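Local coordinates for extracellular protein 11-1 (PDB 6ZUS) that is a secreted avirulence effector of a fungal plant pathogen, binds zinc, and probably belongs to a structurally conserved effector family that shows epistatic interactions with plant resistance proteins, at residues L11-Q16 with C76-T81; D32-Q37 with P58-A63; Q36-W41 with D51-A56; Y114-A119 with R130-N135. All coordinates share one frame; numbering follows the deposited sequence.

Interaction 1 (L11-Q16 with C76-T81). With ZN (zinc ion), chain G.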
loop_
_atom_site.group_PDB
_atom_site.type_symbol
_atom_site.label_atom_id
_atom_site.label_comp_id
_atom_site.label_asym_id
_atom_site.label_seq_id
_atom_site.Cartn_x
_atom_site.Cartn_y
_atom_site.Cartn_z
ATOM N N LEU A 11 -3.708 0.770 2.899
ATOM C CA LEU A 11 -2.526 0.328 2.082
ATOM C C LEU A 11 -2.240 1.378 1.014
ATOM O O LEU A 11 -3.200 1.983 0.437
ATOM C CB LEU A 11 -2.829 -1.013 1.418
ATOM C CG LEU A 11 -3.077 -2.189 2.369
ATOM C CD1 LEU A 11 -3.804 -3.291 1.658
ATOM C CD2 LEU A 11 -1.782 -2.704 2.944
ATOM N N LYS A 12 -0.975 1.529 0.696
ATOM C CA LYS A 12 -0.568 2.453 -0.391
ATOM C C LYS A 12 0.712 1.944 -1.050
ATOM O O LYS A 12 1.677 1.566 -0.334
ATOM C CB LYS A 12 -0.443 3.882 0.138
ATOM C CG LYS A 12 -0.083 4.881 -0.930
ATOM C CD LYS A 12 -0.376 6.280 -0.535
ATOM C CE LYS A 12 0.698 6.939 0.258
ATOM N NZ LYS A 12 0.661 8.412 0.024
ATOM N N TRP A 13 0.618 1.842 -2.360
ATOM C CA TRP A 13 1.702 1.446 -3.290
ATOM C C TRP A 13 2.309 2.730 -3.836
ATOM O O TRP A 13 1.556 3.627 -4.296
ATOM C CB TRP A 13 1.117 0.594 -4.385
ATOM C CG TRP A 13 2.120 0.076 -5.347
ATOM C CD1 TRP A 13 2.676 -1.172 -5.354
ATOM C CD2 TRP A 13 2.609 0.764 -6.514
ATOM N NE1 TRP A 13 3.486 -1.305 -6.439
ATOM C CE2 TRP A 13 3.496 -0.134 -7.160
ATOM C CE3 TRP A 13 2.391 2.025 -7.086
ATOM C CZ2 TRP A 13 4.158 0.196 -8.337
ATOM C CZ3 TRP A 13 3.068 2.363 -8.246
ATOM C CH2 TRP A 13 3.936 1.458 -8.848
ATOM N N VAL A 14 3.622 2.868 -3.778
ATOM C CA VAL A 14 4.290 4.147 -4.132
ATOM C C VAL A 14 5.435 3.893 -5.112
ATOM O O VAL A 14 6.244 2.988 -4.856
ATOM C CB VAL A 14 4.777 4.919 -2.888
ATOM C CG1 VAL A 14 5.308 6.288 -3.301
ATOM C CG2 VAL A 14 3.706 5.058 -1.799
ATOM N N HIS A 15 5.486 4.695 -6.174
ATOM C CA HIS A 15 6.685 4.852 -7.039
ATOM C C HIS A 15 7.149 6.316 -6.932
ATOM O O HIS A 15 6.417 7.190 -7.403
ATOM C CB HIS A 15 6.410 4.409 -8.492
ATOM C CG HIS A 15 7.678 4.416 -9.289
ATOM N ND1 HIS A 15 7.725 4.454 -10.670
ATOM C CD2 HIS A 15 8.966 4.419 -8.895
ATOM C CE1 HIS A 15 8.966 4.437 -11.060
ATOM N NE2 HIS A 15 9.739 4.443 -10.032
ATOM N N GLN A 16 8.298 6.554 -6.292
ATOM C CA GLN A 16 8.952 7.875 -6.215
ATOM C C GLN A 16 10.137 7.851 -7.175
ATOM O O GLN A 16 11.009 6.958 -7.087
ATOM C CB GLN A 16 9.401 8.202 -4.788
ATOM C CG GLN A 16 10.049 9.599 -4.659
ATOM C CD GLN A 16 10.433 9.947 -3.239
ATOM O OE1 GLN A 16 10.046 9.245 -2.262
ATOM N NE2 GLN A 16 11.240 10.991 -3.155
ATOM N N CYS A 76 4.032 8.806 -7.487
ATOM C CA CYS A 76 2.831 8.202 -8.109
ATOM C C CYS A 76 2.372 7.088 -7.177
ATOM O O CYS A 76 3.201 6.253 -6.807
ATOM C CB CYS A 76 3.159 7.713 -9.508
ATOM S SG CYS A 76 3.722 9.144 -10.474
ATOM N N SER A 77 1.128 7.128 -6.704
ATOM C CA SER A 77 0.705 6.189 -5.646
ATOM C C SER A 77 -0.722 5.760 -5.924
ATOM O O SER A 77 -1.465 6.450 -6.680
ATOM C CB SER A 77 0.862 6.789 -4.291
ATOM O OG SER A 77 0.012 7.931 -4.155
ATOM N N VAL A 78 -1.069 4.611 -5.383
ATOM C CA VAL A 78 -2.489 4.165 -5.388
ATOM C C VAL A 78 -2.761 3.580 -4.001
ATOM O O VAL A 78 -1.891 2.850 -3.462
ATOM C CB VAL A 78 -2.765 3.209 -6.551
ATOM C CG1 VAL A 78 -1.899 1.955 -6.546
ATOM C CG2 VAL A 78 -4.233 2.861 -6.623
ATOM N N GLN A 79 -3.901 3.963 -3.420
ATOM C CA GLN A 79 -4.251 3.568 -2.045
ATOM C C GLN A 79 -5.642 2.932 -2.043
ATOM O O GLN A 79 -6.487 3.262 -2.878
ATOM C CB GLN A 79 -4.108 4.733 -1.085
ATOM C CG GLN A 79 -5.081 5.846 -1.383
ATOM C CD GLN A 79 -4.633 7.122 -0.710
ATOM O OE1 GLN A 79 -3.740 7.835 -1.203
ATOM N NE2 GLN A 79 -5.270 7.392 0.421
ATOM N N ALA A 80 -5.823 2.003 -1.126
ATOM C CA ALA A 80 -7.100 1.329 -0.867
ATOM C C ALA A 80 -7.034 0.739 0.543
ATOM O O ALA A 80 -5.921 0.563 1.119
ATOM C CB ALA A 80 -7.353 0.289 -1.942
ATOM N N THR A 81 -8.207 0.413 1.074
ATOM C CA THR A 81 -8.346 -0.186 2.417
ATOM C C THR A 81 -8.650 -1.669 2.251
ATOM O O THR A 81 -9.578 -2.012 1.486
ATOM C CB THR A 81 -9.445 0.505 3.223
ATOM O OG1 THR A 81 -9.011 1.866 3.396
ATOM C CG2 THR A 81 -9.669 -0.189 4.549
HETATM ZN ZN ZN G . 6.157 4.224 -11.945
HETATM O O HOH W 1 6.107 2.062 -12.640
#
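Leu11, Trp13 and His15 pair with Ala80, Val78 and Cys76 as antiparallel hydrogen-bonded pairs, the two strand segments running at 171° with their axes 4.6 Å apart. Six backbone bonds join them; the one from His15 N to Cys76 O is 2.8 Å long and almost straight at 178°. Between these pairs the CA-H groups also approach carbonyls, as where Ser77 CA lies 3.0 Å from Trp13 O.

On the face bearing Lys12, Val14, Ser77 and Gln79, the Lys12 and Gln79 side chains run alongside each other, with Lys12 CB 4.0 Å from Gln79 CB. Further out, Lys12 CD passes 3.8 Å from Gln79 OE1, and its CG rests near Ser77 CB. Lys12 CG stands opposite the backbone N (chi1 -178°), which sends the aliphatic chain across Ser77 before it bends at chi3.

These are the two central strands of the four-stranded antiparallel sheet, flanked by strands 57-64 and 127-138. On the other face, helix 31-40 lies over Trp13, Val78 and Ala80, reaching them with Leu34 and Phe38, while Leu11 is met by Trp41 and Phe53. Trp13 meets Val78 there through its CB, 4.0 Å from Val78 CG1, while the indole extends beyond to Leu34 and Gln37.

At the end of the same face, the sulfur of Cys76 is tied by a disulfide to Cys29, and His15 turns its imidazole outward. His15 ND1 binds a zinc ion at 2.0 Å, and a water also sits on the metal.

Interaction 2 (D32-Q37 with P58-A63)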
loop_
_atom_site.group_PDB
_atom_site.type_symbol
_atom_site.label_atom_id
_atom_site.label_comp_id
_atom_site.label_asym_id
_atom_site.label_seq_id
_atom_site.Cartn_x
_atom_site.Cartn_y
_atom_site.Cartn_z
ATOM N N ASP A 32 -4.914 5.322 -14.817
ATOM C CA ASP A 32 -5.093 3.958 -15.381
ATOM C C ASP A 32 -3.912 3.061 -15.021
ATOM O O ASP A 32 -4.135 1.897 -14.677
ATOM C CB ASP A 32 -5.303 3.955 -16.896
ATOM C CG ASP A 32 -6.779 3.930 -17.301
ATOM O OD1 ASP A 32 -7.573 4.777 -16.770
ATOM O OD2 ASP A 32 -7.144 3.043 -18.128
ATOM N N SER A 33 -2.683 3.547 -15.186
ATOM C CA SER A 33 -1.462 2.770 -14.861
ATOM C C SER A 33 -1.469 2.437 -13.362
ATOM O O SER A 33 -1.106 1.299 -13.023
ATOM C CB SER A 33 -0.202 3.537 -15.236
ATOM O OG SER A 33 -0.031 4.711 -14.406
ATOM N N LEU A 34 -1.894 3.376 -12.528
ATOM C CA LEU A 34 -1.879 3.181 -11.046
ATOM C C LEU A 34 -3.009 2.217 -10.664
ATOM O O LEU A 34 -2.798 1.316 -9.847
ATOM C CB LEU A 34 -1.973 4.525 -10.338
ATOM C CG LEU A 34 -0.701 5.372 -10.463
ATOM C CD1 LEU A 34 -0.917 6.823 -10.096
ATOM C CD2 LEU A 34 0.411 4.748 -9.661
ATOM N N TYR A 35 -4.171 2.333 -11.309
ATOM C CA TYR A 35 -5.284 1.370 -11.075
ATOM C C TYR A 35 -4.790 -0.034 -11.470
ATOM O O TYR A 35 -5.079 -1.029 -10.740
ATOM C CB TYR A 35 -6.592 1.885 -11.707
ATOM C CG TYR A 35 -7.761 1.679 -10.772
ATOM C CD1 TYR A 35 -8.246 0.374 -10.556
ATOM C CD2 TYR A 35 -8.322 2.706 -10.033
ATOM C CE1 TYR A 35 -9.303 0.091 -9.694
ATOM C CE2 TYR A 35 -9.363 2.433 -9.135
ATOM C CZ TYR A 35 -9.868 1.128 -8.969
ATOM O OH TYR A 35 -10.878 0.797 -8.081
ATOM N N GLN A 36 -3.970 -0.180 -12.515
ATOM C CA GLN A 36 -3.475 -1.512 -12.922
ATOM C C GLN A 36 -2.517 -2.026 -11.849
ATOM O O GLN A 36 -2.453 -3.242 -11.651
ATOM C CB GLN A 36 -2.695 -1.559 -14.239
ATOM C CG GLN A 36 -3.493 -1.241 -15.492
ATOM C CD GLN A 36 -2.615 -1.266 -16.724
ATOM O OE1 GLN A 36 -1.824 -0.346 -16.976
ATOM N NE2 GLN A 36 -2.753 -2.327 -17.512
ATOM N N GLN A 37 -1.740 -1.149 -11.238
ATOM C CA GLN A 37 -0.862 -1.595 -10.107
ATOM C C GLN A 37 -1.753 -2.132 -8.988
ATOM O O GLN A 37 -1.463 -3.224 -8.463
ATOM C CB GLN A 37 0.076 -0.467 -9.661
ATOM C CG GLN A 37 1.216 -0.290 -10.677
ATOM C CD GLN A 37 2.226 -1.410 -10.748
ATOM O OE1 GLN A 37 2.312 -2.297 -9.906
ATOM N NE2 GLN A 37 3.124 -1.320 -11.713
ATOM N N PRO A 58 -5.864 6.504 -7.089
ATOM C CA PRO A 58 -4.597 7.013 -7.631
ATOM C C PRO A 58 -4.296 8.453 -7.211
ATOM O O PRO A 58 -5.198 9.284 -6.999
ATOM C CB PRO A 58 -4.697 6.859 -9.160
ATOM C CG PRO A 58 -5.803 5.854 -9.348
ATOM C CD PRO A 58 -6.762 6.084 -8.177
ATOM N N LYS A 59 -3.010 8.768 -7.079
ATOM C CA LYS A 59 -2.582 10.138 -6.751
ATOM C C LYS A 59 -1.254 10.376 -7.460
ATOM O O LYS A 59 -0.439 9.431 -7.573
ATOM C CB LYS A 59 -2.459 10.308 -5.242
ATOM C CG LYS A 59 -2.178 11.725 -4.779
ATOM C CD LYS A 59 -1.385 11.793 -3.467
ATOM C CE LYS A 59 -2.076 11.147 -2.276
ATOM N NZ LYS A 59 -1.552 11.648 -0.977
ATOM N N ILE A 60 -1.021 11.616 -7.879
ATOM C CA ILE A 60 0.250 12.039 -8.544
ATOM C C ILE A 60 0.664 13.342 -7.859
ATOM O O ILE A 60 -0.193 14.240 -7.711
ATOM C CB ILE A 60 0.050 12.173 -10.057
ATOM C CG1 ILE A 60 -0.446 10.869 -10.692
ATOM C CG2 ILE A 60 1.320 12.701 -10.733
ATOM C CD1 ILE A 60 -0.787 10.986 -12.187
ATOM N N GLN A 61 1.864 13.381 -7.327
ATOM C CA GLN A 61 2.454 14.558 -6.651
ATOM C C GLN A 61 3.742 14.898 -7.420
ATOM O O GLN A 61 4.454 13.960 -7.872
ATOM C CB GLN A 61 2.882 14.291 -5.205
ATOM C CG GLN A 61 1.794 13.760 -4.306
ATOM C CD GLN A 61 2.402 13.257 -3.007
ATOM O OE1 GLN A 61 2.971 14.040 -2.227
ATOM N NE2 GLN A 61 2.331 11.936 -2.820
ATOM N N GLU A 62 4.056 16.182 -7.503
ATOM C CA GLU A 62 5.224 16.716 -8.231
ATOM C C GLU A 62 5.775 17.875 -7.404
ATOM O O GLU A 62 4.974 18.726 -6.921
ATOM C CB GLU A 62 4.733 17.179 -9.619
ATOM C CG GLU A 62 5.767 17.872 -10.497
ATOM C CD GLU A 62 5.185 18.412 -11.809
ATOM O OE1 GLU A 62 4.676 17.613 -12.655
ATOM O OE2 GLU A 62 5.245 19.648 -11.987
ATOM N N ALA A 63 7.091 17.972 -7.310
ATOM C CA ALA A 63 7.771 19.113 -6.657
ATOM C C ALA A 63 9.158 19.227 -7.273
ATOM O O ALA A 63 9.765 18.205 -7.564
ATOM C CB ALA A 63 7.841 18.907 -5.153
#
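Leu34 and Pro58 lie alongside each other, pointing opposite ways, where helix 31-40 packs against strand 57-64, an outermost strand of the antiparallel sheet. It is a helix-on-sheet contact in which the segment axes come within 8.2 Å and cross at 126°, and no hydrogen bond joins the two segments.

Leu34 carries it. Its CB starts against the proline ring, 3.8 Å from Pro58 CB. CG is set beside the backbone N and opposite the carbonyl carbon (chi1 -71°), a torsion that lets CD1 reach the strand while CD2 points toward the central strands. CD1 lies between Pro58 CB, at 3.9 Å, and Lys59 O, at 3.7 Å, and its farther neighbour is Ile60 CG1 at 4.1 Å. The other methyl, CD2, leads inward to Trp13 and Cys76, so the branched end spans the seam between the edge strand and the middle of the sheet. Ile60 in turn leans on Cys25 and Cys29 in the loop before the helix.

Tyr35 meets the CG-CD part of the proline ring. Its hydroxyl is hydrogen-bonded to Ala56 N, which pins the ring beside the start of the strand, and Tyr35 CD2 approaches Pro58 CG obliquely at 4.1 Å.

Interaction 3 (Q36-W41 with D51-A56)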
loop_
_atom_site.group_PDB
_atom_site.type_symbol
_atom_site.label_atom_id
_atom_site.label_comp_id
_atom_site.label_asym_id
_atom_site.label_seq_id
_atom_site.Cartn_x
_atom_site.Cartn_y
_atom_site.Cartn_z
ATOM N N GLN A 36 -3.970 -0.180 -12.515
ATOM C CA GLN A 36 -3.475 -1.512 -12.922
ATOM C C GLN A 36 -2.517 -2.026 -11.849
ATOM O O GLN A 36 -2.453 -3.242 -11.651
ATOM C CB GLN A 36 -2.695 -1.559 -14.239
ATOM C CG GLN A 36 -3.493 -1.241 -15.492
ATOM C CD GLN A 36 -2.615 -1.266 -16.724
ATOM O OE1 GLN A 36 -1.824 -0.346 -16.976
ATOM N NE2 GLN A 36 -2.753 -2.327 -17.512
ATOM N N GLN A 37 -1.740 -1.149 -11.238
ATOM C CA GLN A 37 -0.862 -1.595 -10.107
ATOM C C GLN A 37 -1.753 -2.132 -8.988
ATOM O O GLN A 37 -1.463 -3.224 -8.463
ATOM C CB GLN A 37 0.076 -0.467 -9.661
ATOM C CG GLN A 37 1.216 -0.290 -10.677
ATOM C CD GLN A 37 2.226 -1.410 -10.748
ATOM O OE1 GLN A 37 2.312 -2.297 -9.906
ATOM N NE2 GLN A 37 3.124 -1.320 -11.713
ATOM N N PHE A 38 -2.819 -1.412 -8.637
ATOM C CA PHE A 38 -3.769 -1.891 -7.608
ATOM C C PHE A 38 -4.293 -3.292 -7.987
ATOM O O PHE A 38 -4.375 -4.197 -7.139
ATOM C CB PHE A 38 -4.902 -0.902 -7.381
ATOM C CG PHE A 38 -6.018 -1.478 -6.563
ATOM C CD1 PHE A 38 -5.907 -1.576 -5.184
ATOM C CD2 PHE A 38 -7.161 -1.978 -7.183
ATOM C CE1 PHE A 38 -6.919 -2.132 -4.436
ATOM C CE2 PHE A 38 -8.185 -2.522 -6.431
ATOM C CZ PHE A 38 -8.049 -2.626 -5.067
ATOM N N ASN A 39 -4.656 -3.497 -9.241
ATOM C CA ASN A 39 -5.183 -4.806 -9.723
ATOM C C ASN A 39 -4.160 -5.929 -9.501
ATOM O O ASN A 39 -4.584 -7.061 -9.358
ATOM C CB ASN A 39 -5.628 -4.714 -11.183
ATOM C CG ASN A 39 -6.877 -3.861 -11.341
ATOM O OD1 ASN A 39 -7.595 -3.578 -10.368
ATOM N ND2 ASN A 39 -7.141 -3.458 -12.574
ATOM N N LEU A 40 -2.840 -5.641 -9.424
ATOM C CA LEU A 40 -1.814 -6.692 -9.179
ATOM C C LEU A 40 -1.656 -7.039 -7.698
ATOM O O LEU A 40 -0.986 -8.042 -7.390
ATOM C CB LEU A 40 -0.486 -6.184 -9.717
ATOM C CG LEU A 40 -0.426 -6.076 -11.239
ATOM C CD1 LEU A 40 0.870 -5.388 -11.666
ATOM C CD2 LEU A 40 -0.552 -7.473 -11.860
ATOM N N TRP A 41 -2.170 -6.221 -6.782
ATOM C CA TRP A 41 -2.101 -6.563 -5.339
ATOM C C TRP A 41 -2.717 -7.947 -5.123
ATOM O O TRP A 41 -3.747 -8.257 -5.767
ATOM C CB TRP A 41 -2.795 -5.544 -4.426
ATOM C CG TRP A 41 -2.266 -4.150 -4.470
ATOM C CD1 TRP A 41 -1.282 -3.630 -5.258
ATOM C CD2 TRP A 41 -2.770 -3.076 -3.662
ATOM N NE1 TRP A 41 -1.118 -2.302 -4.967
ATOM C CE2 TRP A 41 -2.029 -1.930 -4.002
ATOM C CE3 TRP A 41 -3.778 -2.978 -2.682
ATOM C CZ2 TRP A 41 -2.293 -0.688 -3.392
ATOM C CZ3 TRP A 41 -3.993 -1.772 -2.054
ATOM C CH2 TRP A 41 -3.258 -0.638 -2.407
ATOM N N ASP A 51 -14.798 -9.424 2.310
ATOM C CA ASP A 51 -15.201 -8.082 1.825
ATOM C C ASP A 51 -14.089 -7.419 0.982
ATOM O O ASP A 51 -14.325 -6.291 0.491
ATOM C CB ASP A 51 -15.695 -7.198 2.977
ATOM C CG ASP A 51 -17.119 -7.530 3.418
ATOM O OD1 ASP A 51 -17.933 -7.903 2.541
ATOM O OD2 ASP A 51 -17.410 -7.388 4.597
ATOM N N GLY A 52 -12.929 -8.050 0.807
ATOM C CA GLY A 52 -11.903 -7.541 -0.118
ATOM C C GLY A 52 -11.460 -6.117 0.215
ATOM O O GLY A 52 -11.173 -5.820 1.390
ATOM N N PHE A 53 -11.331 -5.285 -0.820
ATOM C CA PHE A 53 -10.622 -3.987 -0.793
ATOM C C PHE A 53 -11.600 -2.915 -1.245
ATOM O O PHE A 53 -12.447 -3.173 -2.108
ATOM C CB PHE A 53 -9.390 -3.989 -1.708
ATOM C CG PHE A 53 -8.322 -4.929 -1.236
ATOM C CD1 PHE A 53 -8.552 -6.293 -1.216
ATOM C CD2 PHE A 53 -7.162 -4.458 -0.673
ATOM C CE1 PHE A 53 -7.599 -7.180 -0.733
ATOM C CE2 PHE A 53 -6.193 -5.330 -0.210
ATOM C CZ PHE A 53 -6.405 -6.693 -0.242
ATOM N N SER A 54 -11.418 -1.740 -0.680
ATOM C CA SER A 54 -12.122 -0.495 -1.067
ATOM C C SER A 54 -11.727 -0.106 -2.493
ATOM O O SER A 54 -10.818 -0.752 -3.121
ATOM C CB SER A 54 -11.833 0.583 -0.107
ATOM O OG SER A 54 -10.562 1.132 -0.374
ATOM N N THR A 55 -12.493 0.831 -3.056
ATOM C CA THR A 55 -12.156 1.502 -4.332
ATOM C C THR A 55 -10.737 2.078 -4.201
ATOM O O THR A 55 -10.400 2.612 -3.126
ATOM C CB THR A 55 -13.175 2.614 -4.640
ATOM O OG1 THR A 55 -14.412 1.927 -4.848
ATOM C CG2 THR A 55 -12.799 3.419 -5.858
ATOM N N ALA A 56 -9.923 1.861 -5.216
ATOM C CA ALA A 56 -8.524 2.365 -5.234
ATOM C C ALA A 56 -8.562 3.862 -5.595
ATOM O O ALA A 56 -9.385 4.263 -6.428
ATOM C CB ALA A 56 -7.717 1.541 -6.181
#
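Phe38 is met by Ala56 over one ring face and by Phe53 at its edge, an aromatic cluster that closes the C-terminal end of helix 31-40 against the irregular segment leading into strand 57-64. Ala56 makes a CH-pi contact: its CB stands 3.7 Å from the centroid of the Phe38 ring, only 19° from the ring normal and clearly displaced toward CG. At the other end of the ring, Phe38 CZ points at Phe53 CB, 3.9 Å away and close to the ring plane.

Phe38 reaches this place with CG opposite its backbone N (chi1 168°). While it offers a face to Ala56, it turns an edge onto one face of the Trp41 indole, edge-to-face, with Phe38 CD1 3.5 Å above the Trp41 plane and offset toward the indole rim. Trp41 in turn brings an edge to Phe53, whose ring crosses it obliquely, with Trp41 CE3 and Phe53 CE2 4.2 Å apart.

Outside this core, Leu11 of the sheet touches Trp41 and Phe53, Ala80 touches Phe38, and helix 101-109 adds Leu109 and Tyr104. The segment 51-56 is held to strand 71-86 by Ser54 OG, which accepts from Thr81 N. Lys43 makes a cation-pi contact with Phe38, and its NZ is hydrogen-bonded to both Phe38 O and Trp41 O.

Interaction 4 (Y114-A119 with R130-N135); sequences YDESEA and RGFISN
Arg130 reaches from strand 127-138 into the type I beta turn formed by Asp115 to Glu118, where its guanidinium is ringed by backbone carbonyls. The approach is end-on: Arg130 NH1 and NH2 both donate to Glu118 O at 2.9 Å, and this oxygen sits in the plane of the guanidinium, while both donors lie in the carbonyl plane of Glu118. Arg130 NH1 also donates to Tyr114 O, 3.2 Å away, but there the donor stands well above the carbonyl plane. NH2 has a second partner in Asp120, a salt bridge just past the turn. A bend at chi2 (-68°) folds the arginine toward the loop.

Glu116 lies across the arginine's stem obliquely, its carboxylate 35° from the guanidinium plane. Glu116 OE1 is over one guanidinium face, 4.0 Å from Arg130 NE; no N-H points at it, so any attraction is probably purely electrostatic. The other oxygen, Glu116 OE2, presses on the aliphatic part, a tight 3.0 Å from Arg130 CB. Against Phe132 the carboxylate is nearly perpendicular, at 75°, with Glu116 OE2 at the ring's edge 3.5 Å from Phe132 CD2.

The turn itself is fixed from within, since Glu118 N bonds to Asp115 O and Asp115 OD1 takes Ser117 N on its anti lone pair, an Asx turn. A water links loop and strand: it accepts from Gly131 N at 2.9 Å and lies within hydrogen-bonding distance of Tyr114 O and Glu116 OE2.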
loop_
_atom_site.group_PDB
_atom_site.type_symbol
_atom_site.label_atom_id
_atom_site.label_comp_id
_atom_site.label_asym_id
_atom_site.label_seq_id
_atom_site.Cartn_x
_atom_site.Cartn_y
_atom_site.Cartn_z
ATOM N N TYR A 114 7.333 0.913 4.711
ATOM C CA TYR A 114 7.927 1.988 5.539
ATOM C C TYR A 114 6.821 2.526 6.440
ATOM O O TYR A 114 5.759 2.896 5.938
ATOM C CB TYR A 114 8.528 3.118 4.688
ATOM C CG TYR A 114 9.812 2.768 3.985
ATOM C CD1 TYR A 114 9.796 2.082 2.781
ATOM C CD2 TYR A 114 11.052 3.080 4.556
ATOM C CE1 TYR A 114 10.970 1.747 2.139
ATOM C CE2 TYR A 114 12.237 2.728 3.927
ATOM C CZ TYR A 114 12.196 2.076 2.710
ATOM O OH TYR A 114 13.352 1.751 2.066
ATOM N N ASP A 115 7.133 2.610 7.737
ATOM C CA ASP A 115 6.291 3.299 8.742
ATOM C C ASP A 115 6.015 4.718 8.212
ATOM O O ASP A 115 6.945 5.334 7.633
ATOM C CB ASP A 115 6.974 3.314 10.123
ATOM C CG ASP A 115 5.989 3.678 11.243
ATOM O OD1 ASP A 115 5.464 4.785 11.213
ATOM O OD2 ASP A 115 5.613 2.786 12.001
ATOM N N GLU A 116 4.772 5.184 8.369
ATOM C CA GLU A 116 4.364 6.582 8.065
ATOM C C GLU A 116 5.254 7.589 8.798
ATOM O O GLU A 116 5.360 8.715 8.264
ATOM C CB GLU A 116 2.922 6.907 8.455
ATOM C CG GLU A 116 1.880 6.156 7.671
ATOM C CD GLU A 116 1.903 6.223 6.156
ATOM O OE1 GLU A 116 2.157 7.324 5.570
ATOM O OE2 GLU A 116 1.645 5.134 5.554
ATOM N N SER A 117 5.913 7.221 9.915
ATOM C CA SER A 117 6.881 8.114 10.608
ATOM C C SER A 117 8.050 8.497 9.684
ATOM O O SER A 117 8.754 9.481 9.980
ATOM C CB SER A 117 7.405 7.485 11.881
ATOM O OG SER A 117 8.195 6.347 11.581
ATOM N N GLU A 118 8.327 7.690 8.647
ATOM C CA GLU A 118 9.368 7.964 7.627
ATOM C C GLU A 118 8.708 8.712 6.453
ATOM O O GLU A 118 7.872 8.112 5.762
ATOM C CB GLU A 118 10.017 6.640 7.199
ATOM C CG GLU A 118 10.706 5.945 8.372
ATOM C CD GLU A 118 11.711 4.848 7.998
ATOM O OE1 GLU A 118 12.577 5.084 7.109
ATOM O OE2 GLU A 118 11.646 3.756 8.607
ATOM N N ALA A 119 9.083 9.953 6.208
ATOM C CA ALA A 119 8.487 10.789 5.151
ATOM C C ALA A 119 8.954 10.287 3.773
ATOM O O ALA A 119 10.069 9.759 3.666
ATOM C CB ALA A 119 8.881 12.219 5.375
ATOM N N ARG A 130 3.151 1.430 1.992
ATOM C CA ARG A 130 2.637 1.935 3.281
ATOM C C ARG A 130 1.501 0.997 3.707
ATOM O O ARG A 130 0.715 0.494 2.841
ATOM C CB ARG A 130 2.107 3.361 3.193
ATOM C CG ARG A 130 3.058 4.340 2.523
ATOM C CD ARG A 130 4.269 4.539 3.428
ATOM N NE ARG A 130 4.922 5.775 3.055
ATOM C CZ ARG A 130 5.833 6.413 3.793
ATOM N NH1 ARG A 130 6.223 5.905 4.947
ATOM N NH2 ARG A 130 6.331 7.557 3.372
ATOM N N GLY A 131 1.417 0.782 4.998
ATOM C CA GLY A 131 0.259 0.051 5.559
ATOM C C GLY A 131 0.121 0.441 7.007
ATOM O O GLY A 131 1.139 0.410 7.741
ATOM N N PHE A 132 -1.081 0.810 7.412
ATOM C CA PHE A 132 -1.356 1.089 8.839
ATOM C C PHE A 132 -2.808 0.705 9.154
ATOM O O PHE A 132 -3.683 0.713 8.284
ATOM C CB PHE A 132 -0.983 2.552 9.142
ATOM C CG PHE A 132 -1.792 3.569 8.383
ATOM C CD1 PHE A 132 -3.023 3.999 8.875
ATOM C CD2 PHE A 132 -1.292 4.164 7.223
ATOM C CE1 PHE A 132 -3.766 4.941 8.175
ATOM C CE2 PHE A 132 -2.028 5.125 6.549
ATOM C CZ PHE A 132 -3.262 5.504 7.021
ATOM N N ILE A 133 -3.032 0.401 10.421
ATOM C CA ILE A 133 -4.381 0.024 10.916
ATOM C C ILE A 133 -5.285 1.257 10.857
ATOM O O ILE A 133 -4.974 2.293 11.474
ATOM C CB ILE A 133 -4.318 -0.591 12.317
ATOM C CG1 ILE A 133 -3.408 -1.817 12.347
ATOM C CG2 ILE A 133 -5.727 -0.895 12.785
ATOM C CD1 ILE A 133 -3.086 -2.305 13.741
ATOM N N SER A 134 -6.413 1.145 10.183
ATOM C CA SER A 134 -7.402 2.235 10.104
ATOM C C SER A 134 -8.640 1.911 10.989
ATOM O O SER A 134 -9.449 2.860 11.286
ATOM C CB SER A 134 -7.754 2.517 8.691
ATOM O OG SER A 134 -8.283 1.395 8.046
ATOM N N ASN A 135 -8.792 0.665 11.442
ATOM C CA ASN A 135 -9.941 0.235 12.304
ATOM C C ASN A 135 -9.562 -1.089 12.988
ATOM O O ASN A 135 -9.072 -1.943 12.291
ATOM C CB ASN A 135 -11.224 0.222 11.465
ATOM C CG ASN A 135 -12.499 0.116 12.286
ATOM O OD1 ASN A 135 -12.441 0.078 13.513
ATOM N ND2 ASN A 135 -13.634 0.059 11.607
HETATM O O HOH W 2 3.002 2.738 6.510
#

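How the interactions relate
Interaction 1 forms the buried middle of the sheet, and the other three attach elements to it. Interactions 2 and 3 both use helix 31-40 and share Gln36 and Gln37, but interaction 2 is a mainly aliphatic surface contact on edge strand 57-64, whereas interaction 3 is buried and aromatic. Both are nested within the loop closed by 11-16 with 76-81. Ser77 O with Lys59 N probably ties the central and edge strands, and Thr81 O with Ser54 N probably joins interactions 1 and 3. Interaction 4, on the opposite side of the chain's centre from interaction 3, is partly buried and polar; it joins the sheet where Arg130 N probably bonds to Lys12 O.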